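Local coordinates for protein maquette-3 (Escherichia coli, PDB 6Z0C) that is an artificial, computationally designed four-helix bundle, apparently made to test how buried charged networks within a hydrophobic core affect structural stability, at residues R50-Q61 with F139-S150. Sequence-based numbering, arbitrary orientation.
Sequences RNPEKKSVLQKQ and FIELLETILGGS
Q61 stacks over one face of the F139 ring, its CG 3.4 Å from the ring centroid in a CH-pi contact and its amide plane turned 23° from the ring. CG sits over the ring centre, and the bend at chi2 (59°) turns the amide over the CG-CD1 side, while NE2 hydrogen-bonds to E65 OE1. One turn back along helix 52-99, V57 CG1 meets I146 CD1, just past the antiparallel helix, at 3.9 Å, tip to tip, and also touches F139 and L142; buried L58, which also touches L42 and L155 of the other two helices, brings CD2 to I146 CD1. On the outer margin the packing thins, and exposed K60 merely brings NZ to L142 CD2.

At the end of the bundle the chemistry changes. K54, extended beyond CG, slides past I146 with its methylenes and delivers NZ to the glycine loop after helix 105-144, donating to I146 O (2.8 Å), from above the carbonyl plane, and to S150 O (3.2 Å). Beyond it, one water links N51 N to S150 OG, and the exposed R50 guanidinium has S150 CB over one face, toward the NH2 rim. The ammonium of buried K54 thus ties the loop to the neighbouring helix, illustrating how a lysine can be both apolar filler and polar anchor.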
ATOM      1  N   ARG A  50      28.194 -22.050   9.218  1.00 49.32           N
ATOM      2  CA  ARG A  50      28.940 -23.071  10.006  1.00 52.65           C
ATOM      3  C   ARG A  50      28.536 -22.978  11.486  1.00 50.63           C
ATOM      4  O   ARG A  50      28.498 -24.028  12.158  1.00 53.38           O
ATOM      5  CB  ARG A  50      30.452 -22.868   9.847  1.00 58.60           C
ATOM      6  CG  ARG A  50      30.916 -22.714   8.404  1.00 65.75           C
ATOM      7  CD  ARG A  50      32.385 -23.050   8.196  1.00 73.46           C
ATOM      8  NE  ARG A  50      33.304 -22.004   8.637  1.00 81.60           N
ATOM      9  CZ  ARG A  50      33.667 -20.937   7.921  1.00 86.22           C
ATOM     10  NH1 ARG A  50      33.178 -20.735   6.708  1.00 91.50           N
ATOM     11  NH2 ARG A  50      34.518 -20.062   8.432  1.00 84.21           N
ATOM     12  N   ASN A  51      28.255 -21.767  11.975  1.00 46.58           N
ATOM     13  CA  ASN A  51      27.849 -21.502  13.382  1.00 45.27           C
ATOM     14  C   ASN A  51      26.368 -21.848  13.531  1.00 45.39           C
ATOM     15  O   ASN A  51      25.526 -21.236  12.879  1.00 44.52           O
ATOM     16  CB  ASN A  51      28.133 -20.053  13.788  1.00 44.37           C
ATOM     17  CG  ASN A  51      29.547 -19.607  13.477  1.00 44.49           C
ATOM     18  OD1 ASN A  51      29.752 -18.529  12.925  1.00 45.26           O
ATOM     19  ND2 ASN A  51      30.527 -20.428  13.820  1.00 45.68           N
ATOM     20  N   PRO A  52      25.996 -22.842  14.372  1.00 45.00           N
ATOM     21  CA  PRO A  52      24.597 -23.253  14.498  1.00 45.90           C
ATOM     22  C   PRO A  52      23.640 -22.117  14.899  1.00 44.09           C
ATOM     23  O   PRO A  52      22.527 -22.118  14.414  1.00 40.97           O
ATOM     24  CB  PRO A  52      24.629 -24.333  15.592  1.00 48.56           C
ATOM     25  CG  PRO A  52      26.044 -24.856  15.551  1.00 49.93           C
ATOM     26  CD  PRO A  52      26.888 -23.641  15.225  1.00 47.78           C
ATOM     27  N   GLU A  53      24.077 -21.183  15.752  1.00 42.25           N
ATOM     28  CA  GLU A  53      23.222 -20.051  16.212  1.00 41.57           C
ATOM     29  C   GLU A  53      22.881 -19.163  15.006  1.00 39.24           C
ATOM     30  O   GLU A  53      21.737 -18.682  14.939  1.00 38.46           O
ATOM     31  CB  GLU A  53      23.866 -19.269  17.364  1.00 41.53           C
ATOM     32  CG  GLU A  53      24.903 -18.229  16.956  1.00 41.68           C
ATOM     33  CD  GLU A  53      26.300 -18.763  16.681  1.00 41.65           C
ATOM     34  OE1 GLU A  53      26.490 -19.995  16.736  1.00 41.83           O
ATOM     35  OE2 GLU A  53      27.205 -17.940  16.429  1.00 43.46           O
ATOM     36  N   LYS A  54      23.828 -18.972  14.081  1.00 38.42           N
ATOM     37  CA  LYS A  54      23.635 -18.162  12.849  1.00 36.79           C
ATOM     38  C   LYS A  54      22.699 -18.916  11.896  1.00 36.44           C
ATOM     39  O   LYS A  54      21.787 -18.276  11.340  1.00 36.68           O
ATOM     40  CB  LYS A  54      24.980 -17.832  12.194  1.00 37.68           C
ATOM     41  CG  LYS A  54      25.905 -16.959  13.030  1.00 38.99           C
ATOM     42  CD  LYS A  54      27.007 -16.289  12.234  1.00 39.18           C
ATOM     43  CE  LYS A  54      27.993 -15.540  13.108  1.00 41.11           C
ATOM     44  NZ  LYS A  54      28.922 -14.715  12.302  1.00 42.70           N
ATOM     45  N   LYS A  55      22.898 -20.227  11.722  1.00 37.80           N
ATOM     46  CA  LYS A  55      22.011 -21.074  10.875  1.00 41.30           C
ATOM     47  C   LYS A  55      20.575 -20.973  11.404  1.00 40.88           C
ATOM     48  O   LYS A  55      19.659 -20.724  10.596  1.00 37.28           O
ATOM     49  CB  LYS A  55      22.476 -22.533  10.851  1.00 45.37           C
ATOM     50  CG  LYS A  55      21.847 -23.379   9.748  1.00 49.41           C
ATOM     51  CD  LYS A  55      22.387 -24.790   9.666  1.00 53.92           C
ATOM     52  CE  LYS A  55      22.252 -25.398   8.285  1.00 60.57           C
ATOM     53  NZ  LYS A  55      23.327 -24.937   7.374  1.00 65.23           N
ATOM     54  N   SER A  56      20.398 -21.141  12.717  1.00 41.11           N
ATOM     55  CA  SER A  56      19.090 -21.079  13.418  1.00 41.57           C
ATOM     56  C   SER A  56      18.374 -19.759  13.098  1.00 39.14           C
ATOM     57  O   SER A  56      17.185 -19.811  12.730  1.00 37.42           O
ATOM     58  CB  SER A  56      19.267 -21.256  14.901  1.00 44.98           C
ATOM     59  OG  SER A  56      18.034 -21.052  15.574  1.00 49.86           O
ATOM     60  N   VAL A  57      19.067 -18.626  13.248  1.00 37.14           N
ATOM     61  CA  VAL A  57      18.507 -17.260  13.010  1.00 37.61           C
ATOM     62  C   VAL A  57      18.065 -17.152  11.545  1.00 35.67           C
ATOM     63  O   VAL A  57      16.917 -16.715  11.294  1.00 32.08           O
ATOM     64  CB  VAL A  57      19.520 -16.159  13.376  1.00 39.07           C
ATOM     65  CG1 VAL A  57      19.162 -14.819  12.750  1.00 38.48           C
ATOM     66  CG2 VAL A  57      19.679 -16.023  14.884  1.00 41.12           C
ATOM     67  N   LEU A  58      18.944 -17.530  10.615  1.00 33.37           N
ATOM     68  CA  LEU A  58      18.702 -17.405   9.153  1.00 36.07           C
ATOM     69  C   LEU A  58      17.532 -18.306   8.735  1.00 34.40           C
ATOM     70  O   LEU A  58      16.675 -17.828   7.966  1.00 33.68           O
ATOM     71  CB  LEU A  58      19.983 -17.767   8.394  1.00 36.98           C
ATOM     72  CG  LEU A  58      21.171 -16.832   8.625  1.00 38.28           C
ATOM     73  CD1 LEU A  58      22.433 -17.398   7.989  1.00 40.54           C
ATOM     74  CD2 LEU A  58      20.884 -15.435   8.097  1.00 38.70           C
ATOM     75  N   GLN A  59      17.494 -19.552   9.219  1.00 34.59           N
ATOM     76  CA  GLN A  59      16.446 -20.544   8.844  1.00 37.74           C
ATOM     77  C   GLN A  59      15.072 -20.069   9.337  1.00 37.20           C
ATOM     78  O   GLN A  59      14.107 -20.172   8.563  1.00 36.15           O
ATOM     79  CB  GLN A  59      16.775 -21.943   9.373  1.00 42.03           C
ATOM     80  CG  GLN A  59      17.407 -22.836   8.316  1.00 47.53           C
ATOM     81  CD  GLN A  59      17.895 -24.160   8.847  1.00 52.20           C
ATOM     82  OE1 GLN A  59      17.843 -24.435  10.042  1.00 61.70           O
ATOM     83  NE2 GLN A  59      18.385 -24.999   7.946  1.00 55.53           N
ATOM     84  N   LYS A  60      14.962 -19.566  10.564  1.00 38.39           N
ATOM     85  CA  LYS A  60      13.629 -19.188  11.111  1.00 42.16           C
ATOM     86  C   LYS A  60      13.145 -17.923  10.383  1.00 38.16           C
ATOM     87  O   LYS A  60      11.930 -17.831  10.135  1.00 39.51           O
ATOM     88  CB  LYS A  60      13.631 -19.140  12.645  1.00 48.54           C
ATOM     89  CG  LYS A  60      14.346 -17.979  13.315  1.00 56.02           C
ATOM     90  CD  LYS A  60      14.071 -17.922  14.815  1.00 59.96           C
ATOM     91  CE  LYS A  60      15.292 -17.616  15.658  1.00 57.90           C
ATOM     92  NZ  LYS A  60      15.736 -16.211  15.502  1.00 51.82           N
ATOM     93  N   GLN A  61      14.048 -17.030   9.958  1.00 35.11           N
ATOM     94  CA  GLN A  61      13.674 -15.819   9.175  1.00 36.40           C
ATOM     95  C   GLN A  61      13.205 -16.227   7.771  1.00 36.55           C
ATOM     96  O   GLN A  61      12.296 -15.565   7.237  1.00 38.86           O
ATOM     97  CB  GLN A  61      14.830 -14.823   9.089  1.00 34.43           C
ATOM     98  CG  GLN A  61      14.522 -13.604   8.227  1.00 36.59           C
ATOM     99  CD  GLN A  61      13.337 -12.806   8.716  1.00 36.80           C
ATOM    100  OE1 GLN A  61      12.938 -12.886   9.878  1.00 37.17           O
ATOM    101  NE2 GLN A  61      12.762 -12.020   7.820  1.00 36.31           N
ATOM    102  N   PHE A 139      14.148  -8.029  12.416  1.00 31.77           N
ATOM    103  CA  PHE A 139      15.123  -8.978  11.831  1.00 32.75           C
ATOM    104  C   PHE A 139      16.488  -8.292  11.709  1.00 31.83           C
ATOM    105  O   PHE A 139      17.503  -8.945  12.001  1.00 33.99           O
ATOM    106  CB  PHE A 139      14.681  -9.551  10.484  1.00 32.62           C
ATOM    107  CG  PHE A 139      15.723 -10.499   9.958  1.00 33.28           C
ATOM    108  CD1 PHE A 139      16.020 -11.660  10.656  1.00 34.35           C
ATOM    109  CD2 PHE A 139      16.486 -10.183   8.847  1.00 36.08           C
ATOM    110  CE1 PHE A 139      17.018 -12.517  10.218  1.00 34.30           C
ATOM    111  CE2 PHE A 139      17.480 -11.045   8.407  1.00 36.56           C
ATOM    112  CZ  PHE A 139      17.747 -12.206   9.095  1.00 34.63           C
ATOM    113  N   ILE A 140      16.512  -7.026  11.287  1.00 31.23           N
ATOM    114  CA  ILE A 140      17.768  -6.231  11.142  1.00 33.67           C
ATOM    115  C   ILE A 140      18.485  -6.170  12.496  1.00 33.56           C
ATOM    116  O   ILE A 140      19.714  -6.376  12.519  1.00 34.08           O
ATOM    117  CB  ILE A 140      17.474  -4.834  10.566  1.00 37.06           C
ATOM    118  CG1 ILE A 140      17.295  -4.925   9.048  1.00 39.94           C
ATOM    119  CG2 ILE A 140      18.545  -3.827  10.966  1.00 36.74           C
ATOM    120  CD1 ILE A 140      17.254  -3.597   8.352  1.00 45.00           C
ATOM    121  N   GLU A 141      17.753  -5.904  13.580  1.00 33.14           N
ATOM    122  CA  GLU A 141      18.341  -5.803  14.945  1.00 36.65           C
ATOM    123  C   GLU A 141      18.947  -7.167  15.312  1.00 34.94           C
ATOM    124  O   GLU A 141      20.044  -7.194  15.892  1.00 35.40           O
ATOM    125  CB  GLU A 141      17.292  -5.269  15.924  1.00 38.17           C
ATOM    126  CG  GLU A 141      16.927  -3.816  15.640  1.00 42.64           C
ATOM    127  CD  GLU A 141      15.636  -3.280  16.242  1.00 48.41           C
ATOM    128  OE1 GLU A 141      15.016  -3.983  17.067  1.00 54.45           O
ATOM    129  OE2 GLU A 141      15.252  -2.147  15.879  1.00 47.86           O
ATOM    130  N   LEU A 142      18.293  -8.260  14.913  1.00 33.74           N
ATOM    131  CA  LEU A 142      18.768  -9.648  15.150  1.00 35.87           C
ATOM    132  C   LEU A 142      19.987  -9.945  14.265  1.00 34.17           C
ATOM    133  O   LEU A 142      20.976 -10.510  14.777  1.00 33.86           O
ATOM    134  CB  LEU A 142      17.607 -10.600  14.851  1.00 39.66           C
ATOM    135  CG  LEU A 142      17.700 -11.997  15.454  1.00 39.89           C
ATOM    136  CD1 LEU A 142      17.997 -11.940  16.945  1.00 42.22           C
ATOM    137  CD2 LEU A 142      16.408 -12.751  15.201  1.00 41.40           C
ATOM    138  N   LEU A 143      19.913  -9.576  12.984  1.00 34.08           N
ATOM    139  CA  LEU A 143      20.971  -9.828  11.969  1.00 34.48           C
ATOM    140  C   LEU A 143      22.265  -9.113  12.377  1.00 33.59           C
ATOM    141  O   LEU A 143      23.344  -9.699  12.197  1.00 35.08           O
ATOM    142  CB  LEU A 143      20.468  -9.340  10.608  1.00 35.56           C
ATOM    143  CG  LEU A 143      21.452  -9.467   9.447  1.00 36.44           C
ATOM    144  CD1 LEU A 143      22.002 -10.884   9.333  1.00 36.71           C
ATOM    145  CD2 LEU A 143      20.791  -9.048   8.147  1.00 36.00           C
ATOM    146  N   GLU A 144      22.156  -7.890  12.902  1.00 34.08           N
ATOM    147  CA  GLU A 144      23.310  -7.077  13.377  1.00 35.83           C
ATOM    148  C   GLU A 144      24.154  -7.859  14.396  1.00 35.68           C
ATOM    149  O   GLU A 144      25.376  -7.633  14.424  1.00 37.88           O
ATOM    150  CB  GLU A 144      22.823  -5.763  13.984  1.00 39.13           C
ATOM    151  CG  GLU A 144      22.491  -4.717  12.942  1.00 42.38           C
ATOM    152  CD  GLU A 144      21.912  -3.435  13.511  1.00 47.40           C
ATOM    153  OE1 GLU A 144      22.414  -2.357  13.156  1.00 51.60           O
ATOM    154  OE2 GLU A 144      20.953  -3.517  14.299  1.00 53.67           O
ATOM    155  N   THR A 145      23.541  -8.724  15.212  1.00 34.99           N
ATOM    156  CA  THR A 145      24.225  -9.430  16.330  1.00 38.55           C
ATOM    157  C   THR A 145      25.086 -10.583  15.796  1.00 39.07           C
ATOM    158  O   THR A 145      25.953 -11.045  16.558  1.00 38.45           O
ATOM    159  CB  THR A 145      23.246  -9.951  17.392  1.00 38.02           C
ATOM    160  OG1 THR A 145      22.458 -11.002  16.832  1.00 41.59           O
ATOM    161  CG2 THR A 145      22.344  -8.870  17.946  1.00 38.07           C
ATOM    162  N   ILE A 146      24.864 -11.030  14.553  1.00 37.86           N
ATOM    163  CA  ILE A 146      25.568 -12.210  13.963  1.00 37.95           C
ATOM    164  C   ILE A 146      26.451 -11.787  12.778  1.00 37.92           C
ATOM    165  O   ILE A 146      26.948 -12.693  12.080  1.00 40.23           O
ATOM    166  CB  ILE A 146      24.562 -13.312  13.571  1.00 37.16           C
ATOM    167  CG1 ILE A 146      23.555 -12.841  12.519  1.00 36.24           C
ATOM    168  CG2 ILE A 146      23.874 -13.863  14.809  1.00 38.20           C
ATOM    169  CD1 ILE A 146      22.884 -13.970  11.772  1.00 36.58           C
ATOM    170  N   LEU A 147      26.671 -10.484  12.569  1.00 37.36           N
ATOM    171  CA  LEU A 147      27.612  -9.966  11.536  1.00 40.89           C
ATOM    172  C   LEU A 147      29.046 -10.367  11.904  1.00 44.17           C
ATOM    173  O   LEU A 147      29.300 -10.641  13.095  1.00 45.73           O
ATOM    174  CB  LEU A 147      27.498  -8.441  11.438  1.00 41.73           C
ATOM    175  CG  LEU A 147      26.159  -7.891  10.953  1.00 41.28           C
ATOM    176  CD1 LEU A 147      26.191  -6.371  10.948  1.00 41.86           C
ATOM    177  CD2 LEU A 147      25.803  -8.425   9.572  1.00 42.76           C
ATOM    178  N   GLY A 148      29.945 -10.382  10.915  1.00 47.23           N
ATOM    179  CA  GLY A 148      31.373 -10.715  11.090  1.00 50.32           C
ATOM    180  C   GLY A 148      31.590 -12.213  11.218  1.00 53.92           C
ATOM    181  O   GLY A 148      30.631 -12.973  10.961  1.00 54.97           O
ATOM    182  N   GLY A 149      32.805 -12.620  11.602  1.00 53.91           N
ATOM    183  CA  GLY A 149      33.225 -14.033  11.709  1.00 56.61           C
ATOM    184  C   GLY A 149      32.942 -14.798  10.427  1.00 61.02           C
ATOM    185  O   GLY A 149      33.071 -14.199   9.337  1.00 62.27           O
ATOM    186  N   SER A 150      32.558 -16.073  10.545  1.00 63.06           N
ATOM    187  CA  SER A 150      32.158 -16.941   9.406  1.00 63.78           C
ATOM    188  C   SER A 150      30.785 -16.493   8.892  1.00 61.17           C
ATOM    189  O   SER A 150      29.863 -16.322   9.725  1.00 59.95           O
ATOM    190  CB  SER A 150      32.164 -18.401   9.783  1.00 66.57           C
ATOM    191  OG  SER A 150      31.136 -18.699  10.713  1.00 68.92           O
TER
HETATM  192  O   HOH W   1      28.246 -19.150  10.249  1.00 44.95           O